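Local coordinates for protein HI1317 (Haemophilus influenzae, PDB 1JOV) that probably interconverts the alpha and beta anomers of D-glucose 6-phosphate, at residues 68-73 with 150-155; 73-78 with 89-94. All coordinates share one frame; numbering follows the deposited sequence.

Interaction 1: 68-73 with 150-155; sequences AIRGGV and HTYFNI. With SO4 (sulfate ion), chain B.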
ATOM      1  N   ALA A  68       6.010   5.537  10.976  1.00 28.19           N
ATOM      2  CA  ALA A  68       5.363   4.969   9.785  1.00 26.83           C
ATOM      3  C   ALA A  68       6.154   5.332   8.589  1.00 25.79           C
ATOM      4  O   ALA A  68       6.607   6.484   8.460  1.00 29.06           O
ATOM      5  CB  ALA A  68       3.928   5.426   9.642  1.00 23.73           C
ATOM      6  N   ILE A  69       6.407   4.368   7.710  1.00 20.36           N
ATOM      7  CA  ILE A  69       7.132   4.606   6.496  1.00 20.67           C
ATOM      8  C   ILE A  69       6.233   5.247   5.458  1.00 22.20           C
ATOM      9  O   ILE A  69       5.106   4.805   5.231  1.00 20.43           O
ATOM     10  CB  ILE A  69       7.708   3.247   5.935  1.00 19.63           C
ATOM     11  CG1 ILE A  69       8.763   2.671   6.911  1.00 21.19           C
ATOM     12  CG2 ILE A  69       8.259   3.306   4.484  1.00 18.23           C
ATOM     13  CD1 ILE A  69       8.999   1.127   6.706  1.00 22.16           C
ATOM     14  N   ARG A  70       6.719   6.309   4.792  1.00 18.91           N
ATOM     15  CA  ARG A  70       5.985   7.099   3.844  1.00 19.63           C
ATOM     16  C   ARG A  70       6.143   6.538   2.459  1.00 19.41           C
ATOM     17  O   ARG A  70       7.106   6.811   1.688  1.00 21.26           O
ATOM     18  CB  ARG A  70       6.497   8.587   3.870  1.00 23.99           C
ATOM     19  CG  ARG A  70       5.780   9.440   2.916  1.00 24.81           C
ATOM     20  CD  ARG A  70       4.251   9.689   3.195  1.00 21.56           C
ATOM     21  NE  ARG A  70       4.017  10.508   4.387  1.00 22.01           N
ATOM     22  CZ  ARG A  70       2.883  10.638   5.034  1.00 26.24           C
ATOM     23  NH1 ARG A  70       1.776  10.079   4.535  1.00 25.60           N
ATOM     24  NH2 ARG A  70       2.796  11.404   6.150  1.00 28.26           N
ATOM     25  N   GLY A  71       5.193   5.698   2.050  1.00 20.92           N
ATOM     26  CA  GLY A  71       5.276   5.078   0.723  1.00 17.78           C
ATOM     27  C   GLY A  71       4.932   3.607   0.687  1.00 15.62           C
ATOM     28  O   GLY A  71       4.675   3.025   1.737  1.00 19.64           O
ATOM     29  N   GLY A  72       4.917   2.946  -0.456  1.00 17.74           N
ATOM     30  CA  GLY A  72       4.603   1.522  -0.424  1.00 15.57           C
ATOM     31  C   GLY A  72       3.133   1.231  -0.088  1.00 16.94           C
ATOM     32  O   GLY A  72       2.231   1.940  -0.551  1.00 19.89           O
ATOM     33  N   VAL A  73       2.884   0.181   0.720  1.00 16.08           N
ATOM     34  CA  VAL A  73       1.496  -0.146   1.031  1.00 17.74           C
ATOM     35  C   VAL A  73       1.328  -0.287   2.515  1.00 14.18           C
ATOM     36  O   VAL A  73       1.331  -1.321   3.098  1.00 13.93           O
ATOM     37  CB  VAL A  73       1.102  -1.505   0.344  1.00 17.12           C
ATOM     38  CG1 VAL A  73      -0.379  -1.724   0.577  1.00 18.71           C
ATOM     39  CG2 VAL A  73       1.445  -1.430  -1.107  1.00 19.53           C
ATOM     40  N   HIS A 150      -3.085   1.251   1.997  1.00 17.16           N
ATOM     41  CA  HIS A 150      -2.901   2.628   1.558  1.00 21.16           C
ATOM     42  C   HIS A 150      -1.837   2.815   0.472  1.00 22.98           C
ATOM     43  O   HIS A 150      -0.816   3.493   0.652  1.00 20.70           O
ATOM     44  CB  HIS A 150      -2.600   3.359   2.826  1.00 19.20           C
ATOM     45  CG  HIS A 150      -2.609   4.885   2.797  1.00 17.51           C
ATOM     46  ND1 HIS A 150      -1.841   5.630   1.954  1.00 20.89           N
ATOM     47  CD2 HIS A 150      -3.312   5.756   3.566  1.00 26.22           C
ATOM     48  CE1 HIS A 150      -2.014   6.910   2.238  1.00 24.43           C
ATOM     49  NE2 HIS A 150      -2.890   6.992   3.201  1.00 25.08           N
ATOM     50  N   THR A 151      -2.129   2.180  -0.630  1.00 16.27           N
ATOM     51  CA  THR A 151      -1.110   2.034  -1.694  1.00 18.74           C
ATOM     52  C   THR A 151      -0.666   3.369  -2.344  1.00 18.79           C
ATOM     53  O   THR A 151      -1.486   4.140  -2.830  1.00 20.05           O
ATOM     54  CB  THR A 151      -1.654   1.087  -2.797  1.00 18.81           C
ATOM     55  OG1 THR A 151      -2.214  -0.091  -2.167  1.00 19.60           O
ATOM     56  CG2 THR A 151      -0.471   0.634  -3.834  1.00 18.87           C
ATOM     57  N   TYR A 152       0.656   3.538  -2.318  1.00 17.59           N
ATOM     58  CA  TYR A 152       1.273   4.703  -2.999  1.00 16.53           C
ATOM     59  C   TYR A 152       1.839   4.239  -4.292  1.00 18.84           C
ATOM     60  O   TYR A 152       2.854   3.474  -4.367  1.00 19.39           O
ATOM     61  CB  TYR A 152       2.428   5.373  -2.185  1.00 18.27           C
ATOM     62  CG  TYR A 152       2.117   5.996  -0.904  1.00 21.48           C
ATOM     63  CD1 TYR A 152       1.792   5.257   0.243  1.00 22.16           C
ATOM     64  CD2 TYR A 152       2.307   7.359  -0.753  1.00 20.97           C
ATOM     65  CE1 TYR A 152       1.526   5.913   1.490  1.00 20.83           C
ATOM     66  CE2 TYR A 152       2.048   7.995   0.441  1.00 20.66           C
ATOM     67  CZ  TYR A 152       1.698   7.299   1.566  1.00 25.04           C
ATOM     68  OH  TYR A 152       1.489   7.961   2.760  1.00 22.60           O
ATOM     69  N   PHE A 153       1.179   4.715  -5.370  1.00 18.96           N
ATOM     70  CA  PHE A 153       1.634   4.304  -6.716  1.00 24.09           C
ATOM     71  C   PHE A 153       2.626   5.329  -7.278  1.00 20.92           C
ATOM     72  O   PHE A 153       2.538   6.521  -6.982  1.00 23.47           O
ATOM     73  CB  PHE A 153       0.480   4.169  -7.686  1.00 25.94           C
ATOM     74  CG  PHE A 153      -0.445   3.105  -7.312  1.00 21.92           C
ATOM     75  CD1 PHE A 153      -0.145   1.799  -7.607  1.00 25.07           C
ATOM     76  CD2 PHE A 153      -1.596   3.418  -6.631  1.00 21.49           C
ATOM     77  CE1 PHE A 153      -1.041   0.755  -7.194  1.00 18.85           C
ATOM     78  CE2 PHE A 153      -2.428   2.472  -6.221  1.00 20.52           C
ATOM     79  CZ  PHE A 153      -2.210   1.099  -6.544  1.00 20.95           C
ATOM     80  N   ASN A 154       3.670   4.805  -7.913  1.00 21.05           N
ATOM     81  CA  ASN A 154       4.754   5.590  -8.465  1.00 19.89           C
ATOM     82  C   ASN A 154       4.322   6.039  -9.906  1.00 23.65           C
ATOM     83  O   ASN A 154       4.042   5.186 -10.767  1.00 22.91           O
ATOM     84  CB  ASN A 154       6.007   4.687  -8.540  1.00 23.20           C
ATOM     85  CG  ASN A 154       7.313   5.437  -8.941  1.00 29.59           C
ATOM     86  OD1 ASN A 154       7.551   6.579  -8.554  1.00 26.71           O
ATOM     87  ND2 ASN A 154       8.182   4.731  -9.664  1.00 26.98           N
ATOM     88  N   ILE A 155       4.405   7.339 -10.174  1.00 28.44           N
ATOM     89  CA  ILE A 155       3.986   7.820 -11.496  1.00 32.74           C
ATOM     90  C   ILE A 155       4.973   8.866 -12.024  1.00 29.73           C
ATOM     91  O   ILE A 155       5.694   9.483 -11.217  1.00 27.15           O
ATOM     92  CB  ILE A 155       2.592   8.449 -11.376  1.00 27.12           C
ATOM     93  CG1 ILE A 155       2.589   9.467 -10.258  1.00 26.66           C
ATOM     94  CG2 ILE A 155       1.488   7.406 -11.181  1.00 26.63           C
ATOM     95  CD1 ILE A 155       1.606  10.483 -10.328  1.00 30.01           C
TER
HETATM   96  S   SO4 B 280       0.207  10.048   8.163  1.00 53.11           S
HETATM   97  O1  SO4 B 280       0.745   8.981   7.340  1.00 39.79           O
HETATM   98  O2  SO4 B 280      -1.213   9.985   7.996  1.00 43.29           O
HETATM   99  O3  SO4 B 280       0.721  11.377   7.763  1.00 45.87           O
HETATM  100  O4  SO4 B 280       0.648   9.871   9.520  1.00 39.75           O
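Tyr152 reaches from the strand 145-154 against the loop 68-73 and makes the largest single share of this contact, its ring lying against Gly71 and its hydroxyl meeting Arg70. The tight part is at the glycines. CA of Gly71 sits over one face of the ring, 3.7 Å from the Tyr152 ring centroid and 19° off the normal, a CH-pi contact. Glycine suits both places in this loop: the backbone angles of Gly71 by themselves call for it, and Gly72 has a positive phi. Gly72 O accepts a nearly straight hydrogen bond from Tyr152 N (2.9 Å), lies near the plane of the ring at its edge, and also receives a CA-H...O contact from Thr151 CA. With CG anti to its own carbonyl carbon (chi1 -64°), Tyr152 can hold this backbone bond while its ring covers Gly71. Beyond the glycines, Val73 and Thr151 lie side by side, CG2 of Val73 3.9 Å from CG2 of Thr151.

Toward the partly exposed Arg70 the packing gives way to polar contacts. Bends at chi2 and chi3 curl the arginine back, and its NH1 donates to Tyr152 OH at 2.8 Å, with the oxygen close to the guanidinium plane; the guanidinium and ring planes are 65° apart. NH2 of Arg70 meets O3 of the sulfate at 2.6 Å, so one flat cation grips both a phenol and an anion. The sulfate probably came from the crystallisation liquor, but its place is consistent with a site for the substrate's phosphate.

Ser234 O also binds Arg70 NH2. His150, a predicted active-site residue, packs against Cys246 and Glu248 of the neighbouring antiparallel strand 244-251, and Tyr152 touches Met244 and Cys246 of that same strand.

Interaction 2: 73-78 with 89-94; sequences VPICYP and GTARIR. With SO4 (sulfate ion), chain B.
The ring of Tyr77 meets the methyl of Ala91 at its edge, while CB of the following Pro78 lies over the centre of one face, 3.8 Å above the plane. The flat guanidinium of Arg92 has the sulfate in its plane, where NH1 donates to O1 at 2.9 Å and NH2 to O4 at 3.0 Å, a two-pronged grip on the anion. An extended chain from CG to NE carries the charge that far, although CB of Arg92 stays 3.5 Å from Ile75 O. Arg94 NH1 donates to Thr90 OG1 in the plane of its own guanidinium.

The two backbones are joined by a few polar links. Ala91 N gives a nearly straight bond to Tyr77 O (3.3 Å), and Thr90 N adds a weak one to the same oxygen. A water bridges the segments, donating to Ile75 O and accepting from Arg92 N. Ala91 fits because its small CB can sit 4.0 Å from CG2 of Ile75 and 3.9 Å from CB of Tyr77. Gly89, with positive phi, brings its CA to 3.4 Å from Tyr77 O, an approach that suits glycine. The hydroxyl of Tyr77 is hydrogen-bonded to ND1 of His139.

Tyr77 O, just past strand 75-76, and the water thus hold the 3-10 segment 91-92 beside that strand, and Arg92's grip on the sulfate, probably from the crystallisation liquor, is consistent with phosphate binding.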
ATOM      1  N   VAL A  73       2.884   0.181   0.720  1.00 16.08           N
ATOM      2  CA  VAL A  73       1.496  -0.146   1.031  1.00 17.74           C
ATOM      3  C   VAL A  73       1.328  -0.287   2.515  1.00 14.18           C
ATOM      4  O   VAL A  73       1.331  -1.321   3.098  1.00 13.93           O
ATOM      5  CB  VAL A  73       1.102  -1.505   0.344  1.00 17.12           C
ATOM      6  CG1 VAL A  73      -0.379  -1.724   0.577  1.00 18.71           C
ATOM      7  CG2 VAL A  73       1.445  -1.430  -1.107  1.00 19.53           C
ATOM      8  N   PRO A  74       1.226   0.829   3.233  1.00 15.57           N
ATOM      9  CA  PRO A  74       1.030   0.808   4.680  1.00 16.56           C
ATOM     10  C   PRO A  74      -0.320   0.121   4.958  1.00 19.70           C
ATOM     11  O   PRO A  74      -1.303   0.290   4.204  1.00 17.13           O
ATOM     12  CB  PRO A  74       0.839   2.292   5.106  1.00 19.12           C
ATOM     13  CG  PRO A  74       1.385   3.088   3.900  1.00 20.63           C
ATOM     14  CD  PRO A  74       1.206   2.168   2.590  1.00 15.76           C
ATOM     15  N   ILE A  75      -0.350  -0.597   6.025  1.00 18.31           N
ATOM     16  CA  ILE A  75      -1.557  -1.271   6.511  1.00 15.23           C
ATOM     17  C   ILE A  75      -2.210  -0.417   7.580  1.00 17.44           C
ATOM     18  O   ILE A  75      -1.542  -0.224   8.632  1.00 17.71           O
ATOM     19  CB  ILE A  75      -1.126  -2.656   7.125  1.00 19.27           C
ATOM     20  CG1 ILE A  75      -0.326  -3.604   6.161  1.00 19.19           C
ATOM     21  CG2 ILE A  75      -2.329  -3.416   7.759  1.00 19.80           C
ATOM     22  CD1 ILE A  75      -1.170  -3.933   4.999  1.00 23.19           C
ATOM     23  N   CYS A  76      -3.340   0.209   7.260  1.00 17.17           N
ATOM     24  CA  CYS A  76      -4.045   0.999   8.300  1.00 14.99           C
ATOM     25  C   CYS A  76      -4.999   0.077   9.035  1.00 18.51           C
ATOM     26  O   CYS A  76      -5.855  -0.521   8.360  1.00 18.52           O
ATOM     27  CB  CYS A  76      -4.800   2.121   7.594  1.00 18.45           C
ATOM     28  SG  CYS A  76      -3.736   3.057   6.466  1.00 22.27           S
ATOM     29  N   TYR A  77      -4.858  -0.060  10.328  1.00 18.44           N
ATOM     30  CA  TYR A  77      -5.617  -1.027  11.105  1.00 18.17           C
ATOM     31  C   TYR A  77      -5.282  -0.828  12.566  1.00 18.65           C
ATOM     32  O   TYR A  77      -4.092  -0.614  12.828  1.00 18.72           O
ATOM     33  CB  TYR A  77      -5.152  -2.440  10.654  1.00 16.21           C
ATOM     34  CG  TYR A  77      -5.696  -3.538  11.488  1.00 17.63           C
ATOM     35  CD1 TYR A  77      -6.977  -4.084  11.249  1.00 18.25           C
ATOM     36  CD2 TYR A  77      -4.933  -4.101  12.501  1.00 22.57           C
ATOM     37  CE1 TYR A  77      -7.412  -5.162  12.009  1.00 19.97           C
ATOM     38  CE2 TYR A  77      -5.370  -5.114  13.254  1.00 18.22           C
ATOM     39  CZ  TYR A  77      -6.658  -5.698  13.022  1.00 24.50           C
ATOM     40  OH  TYR A  77      -7.131  -6.758  13.802  1.00 26.50           O
ATOM     41  N   PRO A  78      -6.253  -0.924  13.476  1.00 19.09           N
ATOM     42  CA  PRO A  78      -7.678  -1.275  13.243  1.00 17.96           C
ATOM     43  C   PRO A  78      -8.632  -0.099  13.122  1.00 19.08           C
ATOM     44  O   PRO A  78      -9.853  -0.274  13.254  1.00 20.37           O
ATOM     45  CB  PRO A  78      -8.010  -2.102  14.503  1.00 19.60           C
ATOM     46  CG  PRO A  78      -7.214  -1.344  15.663  1.00 20.13           C
ATOM     47  CD  PRO A  78      -5.947  -0.899  14.919  1.00 21.69           C
ATOM     48  N   GLY A  89      -3.984   3.754  13.117  1.00 22.49           N
ATOM     49  CA  GLY A  89      -3.815   2.566  13.937  1.00 19.33           C
ATOM     50  C   GLY A  89      -2.365   2.152  14.181  1.00 21.66           C
ATOM     51  O   GLY A  89      -1.464   2.955  13.960  1.00 25.54           O
ATOM     52  N   THR A  90      -2.153   0.918  14.682  1.00 19.66           N
ATOM     53  CA  THR A  90      -0.830   0.547  15.158  1.00 19.16           C
ATOM     54  C   THR A  90      -0.155  -0.468  14.275  1.00 23.11           C
ATOM     55  O   THR A  90       1.037  -0.744  14.411  1.00 22.32           O
ATOM     56  CB  THR A  90      -0.948  -0.059  16.591  1.00 25.19           C
ATOM     57  OG1 THR A  90      -1.863  -1.170  16.557  1.00 26.77           O
ATOM     58  CG2 THR A  90      -1.658   0.930  17.622  1.00 27.11           C
ATOM     59  N   ALA A  91      -0.901  -1.049  13.370  1.00 18.26           N
ATOM     60  CA  ALA A  91      -0.296  -2.047  12.536  1.00 19.36           C
ATOM     61  C   ALA A  91       0.990  -1.585  11.803  1.00 14.30           C
ATOM     62  O   ALA A  91       1.936  -2.348  11.675  1.00 17.03           O
ATOM     63  CB  ALA A  91      -1.308  -2.535  11.500  1.00 19.43           C
ATOM     64  N   ARG A  92       0.998  -0.348  11.346  1.00 14.91           N
ATOM     65  CA  ARG A  92       2.044   0.057  10.439  1.00 13.97           C
ATOM     66  C   ARG A  92       3.334   0.516  11.196  1.00 23.10           C
ATOM     67  O   ARG A  92       4.351   0.792  10.554  1.00 20.83           O
ATOM     68  CB  ARG A  92       1.514   1.197   9.581  1.00 15.72           C
ATOM     69  CG  ARG A  92       1.242   2.527  10.352  1.00 20.31           C
ATOM     70  CD  ARG A  92       0.758   3.560   9.392  1.00 18.18           C
ATOM     71  NE  ARG A  92       0.443   4.815  10.120  1.00 21.36           N
ATOM     72  CZ  ARG A  92       0.422   6.041   9.593  1.00 23.33           C
ATOM     73  NH1 ARG A  92       0.664   6.255   8.331  1.00 26.19           N
ATOM     74  NH2 ARG A  92       0.065   7.083  10.404  1.00 25.22           N
ATOM     75  N   ILE A  93       3.189   0.595  12.507  1.00 18.14           N
ATOM     76  CA  ILE A  93       4.298   0.920  13.417  1.00 21.50           C
ATOM     77  C   ILE A  93       4.812  -0.172  14.331  1.00 27.92           C
ATOM     78  O   ILE A  93       5.582   0.109  15.263  1.00 27.59           O
ATOM     79  CB  ILE A  93       3.943   2.165  14.225  1.00 19.51           C
ATOM     80  CG1 ILE A  93       2.681   1.994  14.999  1.00 21.91           C
ATOM     81  CG2 ILE A  93       3.953   3.276  13.268  1.00 26.82           C
ATOM     82  CD1 ILE A  93       2.438   3.162  16.151  1.00 30.62           C
ATOM     83  N   ARG A  94       4.376  -1.416  14.103  1.00 17.05           N
ATOM     84  CA  ARG A  94       4.713  -2.582  14.890  1.00 14.89           C
ATOM     85  C   ARG A  94       5.439  -3.626  13.967  1.00 17.58           C
ATOM     86  O   ARG A  94       5.266  -3.570  12.783  1.00 20.54           O
ATOM     87  CB  ARG A  94       3.484  -3.248  15.463  1.00 20.50           C
ATOM     88  CG  ARG A  94       2.774  -2.377  16.522  1.00 25.05           C
ATOM     89  CD  ARG A  94       1.252  -2.737  16.853  1.00 23.25           C
ATOM     90  NE  ARG A  94       1.086  -4.120  17.261  1.00 26.86           N
ATOM     91  CZ  ARG A  94      -0.078  -4.753  17.312  1.00 23.38           C
ATOM     92  NH1 ARG A  94      -1.210  -4.121  16.960  1.00 20.89           N
ATOM     93  NH2 ARG A  94      -0.108  -6.045  17.710  1.00 28.15           N
TER
HETATM   94  S   SO4 B 280       0.207  10.048   8.163  1.00 53.11           S
HETATM   95  O1  SO4 B 280       0.745   8.981   7.340  1.00 39.79           O
HETATM   96  O2  SO4 B 280      -1.213   9.985   7.996  1.00 43.29           O
HETATM   97  O3  SO4 B 280       0.721  11.377   7.763  1.00 45.87           O
HETATM   98  O4  SO4 B 280       0.648   9.871   9.520  1.00 39.75           O
HETATM   99  O   HOH W   1      -1.512   0.916  11.012  1.00 18.78           O

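The contacts lie about 13 Å apart between centres and meet at Val73, which belongs to both. Along the chain 68-73 comes first, then 73-78 and 89-94, with 150-155 last, so interaction 2 begins at the last residue of 68-73 and ends well before 150-155. Strands 75-76 and 145-154 are antiparallel neighbours in one sheet, joined where His150 N probably bonds to Pro74 O; Pro74 CG also packs on CE1 of Tyr152. Arg70 from interaction 1 and Arg92 from interaction 2 converge on a single sulfate, and Ala68 rests against Arg92. The two contacts thus bring a pair of arginines, whose shared sulfate is consistent with a phosphate site, close to the predicted active-site residue His150.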